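Local coordinates for VP4 CORE protein (Bluetongue virus, PDB 2JHP) that caps viral messenger RNA, combining guanylyltransferase and methyltransferase activities in one elongated, multidomain chain of the virus core, at residues A[143-148]-A[186-191]; A[257-262]-A[344-349]. One frame throughout, in Å; residues are numbered along the deposited sequence.

Contacts 1 and 2 illustrate how neighbouring loops can share acidic side chains: their centres are 9 Å apart, and Glu191 and Glu259 join them. Glu191 OE2 of contact 1 lies 2.8 Å from Glu259 N of contact 2, a probable hydrogen bond; Ser189 OG lies between the carboxylate oxygens of Glu259, 2.8 Å from OE1 and about as near OE2, probably hydrogen-bonded to the carboxylate. Residues 186-191 and 257-262 lead into or form adjacent parallel strands of one methyltransferase-like sheet, whereas 143-148 leads into strand 149-152 of a second. A bound guanine lies about 7 Å from the side chain of Tyr188 in contact 1, but about 14 Å from that of Val348 in contact 2.

Contact 1: residues A[143-148]-A[186-191]; sequences ANPRLH and IVYSAE
Pro145 packs obliquely against the hydroxyl end of the Tyr188 ring, and this pair forms the dense part of a contact that has no hydrogen bond across it. Proline CB lies 3.8 Å from tyrosine CZ, while CG of the same pyrrolidine rests 3.7 Å from the backbone O of Tyr188. Ser189 adds its methylene to the patch, with its CB 4.0 Å from Pro145 CB, and Ala143 brings its methyl to 3.7 Å from Tyr188 OH. The tyrosine reaches these partners because its CG stands anti to the backbone N (chi1 171°), which sends the ring out towards 143-148. On the proline side, Asn144 shapes the turn: its OD1 accepts from Arg146 N at 3.1 Å, an Asx turn, while its backbone O receives both Leu147 N and His148 N.

The loops lead into strands of two different sheets. Each sheet has the strand order 3-2-1-4-5-7-6 of class I, Rossmann-like methyltransferases. Residues 143-148 run into strand 149-152 of one, residues 186-191 into strand 192-196 of the other, and the contact therefore lies at a junction between methyltransferase-like units. Tyr188 also meets Ile150 and the ring of His391.

Packing gives way to a looser electrostatic contact at Arg146, an exposed side chain. Its chain bends at chi3 (42°) and carries NH1 across to Glu191 OE1, a long salt bridge of 3.6 Å. Guanidinium and carboxylate planes are 55° apart, so the two groups do not meet as a flat, two-pronged pair. The other carboxylate oxygen, OE2, is held more firmly, by His347 NE2 as well as Glu259 N, which probably leaves the arginine a secondary partner of Glu191.

Contact 2: residues A[257-262]-A[344-349]; sequences RVERLF and GYSHVD
Glu259 and Ser346 bring the backbones closest, with CA atoms 4.9 Å apart, where the touching parts of the two segments run 67° apart. Alongside, Glu259 CA makes a CH...O contact of 3.3 Å to Tyr345 O, and a water links that carbonyl to Arg260 N.

Arg257 lies over one face of the Tyr345 ring. Its CD makes a CH-pi contact, 3.7 Å from the ring centroid, and the guanidinium continues almost parallel to the ring, 11° from its plane. Tyr345 OH consequently sits over the guanidinium face, 3.1 Å from NH2, but at too poor an angle for a hydrogen bond. Glu259 N and His347 CE1 meet the ring edge.

Residues 260-262 begin strand 260-264, at position 4 of a class I methyltransferase-like sheet, and 344-349 follow its strand 335-341. The contact therefore lies at the N-terminal entrance to strand 4; in this fold the methyl donor binds near the opposite, C-terminal strand ends.

Glu259 is extended, its CG anti to the backbone N, and delivers OE1 to His347 N. That bond is short and nearly straight (2.7 Å, 166°), although the donor stands above the carboxylate plane. Arg350, Ser301 and Ser189 of contact 1 hold the other oxygen, OE2, while Ser346 OG donates to O of Val348, two residues on, at 2.6 Å.

Contact 1: residues A[143-148]-A[186-191]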
# COMPACT_ATOMS: atom_id res chain seq x y z
N ALA A 143 8.17 7.39 -0.41
CA ALA A 143 8.01 8.55 0.49
C ALA A 143 9.18 9.51 0.44
O ALA A 143 10.33 9.08 0.36
CB ALA A 143 7.79 8.09 1.93
N ASN A 144 8.88 10.80 0.48
CA ASN A 144 9.88 11.85 0.66
C ASN A 144 10.15 11.96 2.14
O ASN A 144 9.34 12.50 2.88
CB ASN A 144 9.35 13.17 0.11
CG ASN A 144 10.33 14.33 0.30
OD1 ASN A 144 11.38 14.21 0.96
ND2 ASN A 144 9.97 15.48 -0.27
N PRO A 145 11.29 11.42 2.60
CA PRO A 145 11.48 11.29 4.06
C PRO A 145 11.62 12.64 4.75
O PRO A 145 11.57 12.72 5.97
CB PRO A 145 12.77 10.48 4.18
CG PRO A 145 13.47 10.66 2.89
CD PRO A 145 12.42 10.86 1.84
N ARG A 146 11.79 13.69 3.94
CA ARG A 146 11.93 15.06 4.44
C ARG A 146 10.58 15.77 4.58
O ARG A 146 10.53 16.90 5.06
CB ARG A 146 12.86 15.86 3.52
CG ARG A 146 14.34 15.56 3.67
CD ARG A 146 15.20 16.53 2.85
NE ARG A 146 14.72 17.92 2.95
CZ ARG A 146 15.25 18.86 3.74
NH1 ARG A 146 16.30 18.60 4.52
NH2 ARG A 146 14.72 20.08 3.74
N LEU A 147 9.50 15.12 4.16
CA LEU A 147 8.17 15.69 4.24
C LEU A 147 7.18 14.74 4.91
O LEU A 147 6.56 15.09 5.92
CB LEU A 147 7.66 16.02 2.84
CG LEU A 147 6.33 16.79 2.76
CD1 LEU A 147 6.56 18.25 3.02
CD2 LEU A 147 5.74 16.59 1.40
N HIS A 148 7.02 13.55 4.34
CA HIS A 148 6.10 12.55 4.88
C HIS A 148 6.62 11.96 6.19
O HIS A 148 7.82 11.81 6.39
CB HIS A 148 5.88 11.43 3.86
CG HIS A 148 5.49 11.92 2.50
ND1 HIS A 148 4.18 12.17 2.14
CD2 HIS A 148 6.24 12.22 1.41
CE1 HIS A 148 4.14 12.59 0.89
NE2 HIS A 148 5.38 12.63 0.42
N ILE A 186 19.83 0.11 5.63
CA ILE A 186 20.25 1.23 6.46
C ILE A 186 20.04 2.58 5.78
O ILE A 186 19.73 3.55 6.45
CB ILE A 186 21.71 1.07 6.99
CG1 ILE A 186 21.97 1.95 8.22
CG2 ILE A 186 22.73 1.35 5.88
CD1 ILE A 186 21.23 1.55 9.50
N VAL A 187 20.20 2.64 4.46
CA VAL A 187 20.05 3.91 3.73
C VAL A 187 18.58 4.22 3.47
O VAL A 187 17.91 3.49 2.73
CB VAL A 187 20.83 3.91 2.38
CG1 VAL A 187 20.63 5.24 1.62
CG2 VAL A 187 22.32 3.63 2.59
N TYR A 188 18.08 5.28 4.09
CA TYR A 188 16.70 5.76 3.84
C TYR A 188 16.51 7.29 3.94
O TYR A 188 16.01 7.91 3.02
CB TYR A 188 15.67 5.03 4.71
CG TYR A 188 14.29 5.65 4.63
CD1 TYR A 188 13.53 5.57 3.44
CD2 TYR A 188 13.75 6.33 5.72
CE1 TYR A 188 12.28 6.14 3.35
CE2 TYR A 188 12.48 6.91 5.62
CZ TYR A 188 11.77 6.80 4.43
OH TYR A 188 10.52 7.36 4.32
N SER A 189 16.87 7.86 5.09
CA SER A 189 16.63 9.28 5.37
C SER A 189 17.89 10.12 5.50
O SER A 189 17.80 11.34 5.54
CB SER A 189 15.73 9.48 6.61
OG SER A 189 16.39 9.15 7.82
N ALA A 190 19.05 9.47 5.57
CA ALA A 190 20.33 10.18 5.68
C ALA A 190 20.64 10.94 4.39
O ALA A 190 20.58 10.36 3.30
CB ALA A 190 21.44 9.21 6.00
N GLU A 191 20.97 12.23 4.52
CA GLU A 191 21.44 13.05 3.39
C GLU A 191 22.93 12.87 3.15
O GLU A 191 23.42 13.14 2.06
CB GLU A 191 21.19 14.53 3.63
CG GLU A 191 19.74 14.88 3.91
CD GLU A 191 19.63 16.15 4.72
OE1 GLU A 191 19.63 17.25 4.11
OE2 GLU A 191 19.55 16.05 5.96

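Contact 2: residues A[257-262]-A[344-349]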
# COMPACT_ATOMS: atom_id res chain seq x y z
N ARG A 257 22.24 22.22 8.48
CA ARG A 257 21.53 21.13 9.12
C ARG A 257 21.46 19.91 8.20
O ARG A 257 21.10 20.04 7.03
CB ARG A 257 20.12 21.61 9.44
CG ARG A 257 19.34 20.83 10.48
CD ARG A 257 17.90 21.35 10.53
NE ARG A 257 17.17 20.96 9.32
CZ ARG A 257 15.95 21.39 9.01
NH1 ARG A 257 15.29 22.22 9.81
NH2 ARG A 257 15.37 20.97 7.89
N VAL A 258 21.81 18.73 8.71
CA VAL A 258 21.74 17.50 7.94
C VAL A 258 21.55 16.26 8.82
O VAL A 258 21.99 16.23 9.97
CB VAL A 258 22.99 17.29 7.03
CG1 VAL A 258 22.87 18.10 5.73
CG2 VAL A 258 24.29 17.61 7.78
N GLU A 259 20.90 15.24 8.28
CA GLU A 259 20.92 13.93 8.90
C GLU A 259 22.11 13.19 8.33
O GLU A 259 22.19 12.98 7.11
CB GLU A 259 19.63 13.15 8.67
CG GLU A 259 19.68 11.79 9.32
CD GLU A 259 18.40 10.98 9.20
OE1 GLU A 259 17.34 11.55 8.86
OE2 GLU A 259 18.47 9.77 9.46
N ARG A 260 23.03 12.83 9.21
CA ARG A 260 24.22 12.07 8.84
C ARG A 260 24.13 10.66 9.39
O ARG A 260 23.64 10.45 10.50
CB ARG A 260 25.48 12.75 9.36
CG ARG A 260 25.73 14.15 8.83
CD ARG A 260 26.98 14.75 9.47
NE ARG A 260 27.03 16.21 9.34
CZ ARG A 260 26.74 17.06 10.33
NH1 ARG A 260 26.36 16.60 11.52
NH2 ARG A 260 26.81 18.37 10.11
N LEU A 261 24.60 9.69 8.61
CA LEU A 261 24.73 8.29 9.05
C LEU A 261 26.18 7.83 8.98
O LEU A 261 26.88 8.09 7.99
CB LEU A 261 23.84 7.37 8.22
CG LEU A 261 24.16 5.88 8.05
CD1 LEU A 261 23.95 5.10 9.33
CD2 LEU A 261 23.25 5.37 6.95
N PHE A 262 26.62 7.15 10.03
CA PHE A 262 27.98 6.67 10.18
C PHE A 262 28.02 5.16 9.91
O PHE A 262 27.37 4.38 10.60
CB PHE A 262 28.46 6.99 11.60
CG PHE A 262 29.89 6.61 11.89
CD1 PHE A 262 30.93 7.50 11.62
CD2 PHE A 262 30.19 5.38 12.48
CE1 PHE A 262 32.25 7.16 11.91
CE2 PHE A 262 31.52 5.04 12.77
CZ PHE A 262 32.54 5.92 12.48
N GLY A 344 21.37 13.63 17.14
CA GLY A 344 21.86 14.15 15.88
C GLY A 344 20.63 14.35 15.02
O GLY A 344 19.68 13.56 15.11
N TYR A 345 20.61 15.41 14.22
CA TYR A 345 19.43 15.71 13.41
C TYR A 345 19.01 14.50 12.58
O TYR A 345 19.85 13.76 12.05
CB TYR A 345 19.66 16.94 12.53
CG TYR A 345 18.44 17.35 11.76
CD1 TYR A 345 18.25 16.93 10.45
CD2 TYR A 345 17.45 18.14 12.34
CE1 TYR A 345 17.11 17.29 9.73
CE2 TYR A 345 16.30 18.51 11.63
CZ TYR A 345 16.15 18.09 10.32
OH TYR A 345 15.03 18.45 9.60
N SER A 346 17.69 14.28 12.52
CA SER A 346 17.11 13.13 11.83
C SER A 346 15.71 13.46 11.31
O SER A 346 14.91 14.05 12.02
CB SER A 346 17.04 11.92 12.75
OG SER A 346 16.25 10.89 12.19
N HIS A 347 15.43 13.07 10.07
CA HIS A 347 14.11 13.26 9.48
C HIS A 347 13.10 12.22 10.00
O HIS A 347 11.90 12.35 9.78
CB HIS A 347 14.18 13.22 7.96
CG HIS A 347 15.17 14.18 7.37
ND1 HIS A 347 14.95 15.54 7.32
CD2 HIS A 347 16.37 13.97 6.79
CE1 HIS A 347 15.98 16.13 6.74
NE2 HIS A 347 16.85 15.19 6.41
N VAL A 348 13.59 11.20 10.69
CA VAL A 348 12.74 10.19 11.30
C VAL A 348 12.94 10.21 12.81
O VAL A 348 14.08 10.10 13.29
CB VAL A 348 13.03 8.76 10.76
CG1 VAL A 348 12.27 7.70 11.55
CG2 VAL A 348 12.67 8.66 9.28
N ASP A 349 11.84 10.32 13.54
CA ASP A 349 11.88 10.21 14.99
C ASP A 349 12.15 8.76 15.45
O ASP A 349 11.23 7.93 15.54
CB ASP A 349 10.59 10.76 15.61
CG ASP A 349 10.64 10.78 17.12
OD1 ASP A 349 11.69 10.39 17.69
OD2 ASP A 349 9.63 11.18 17.73
O HOH W 1 22.53 13.74 12.01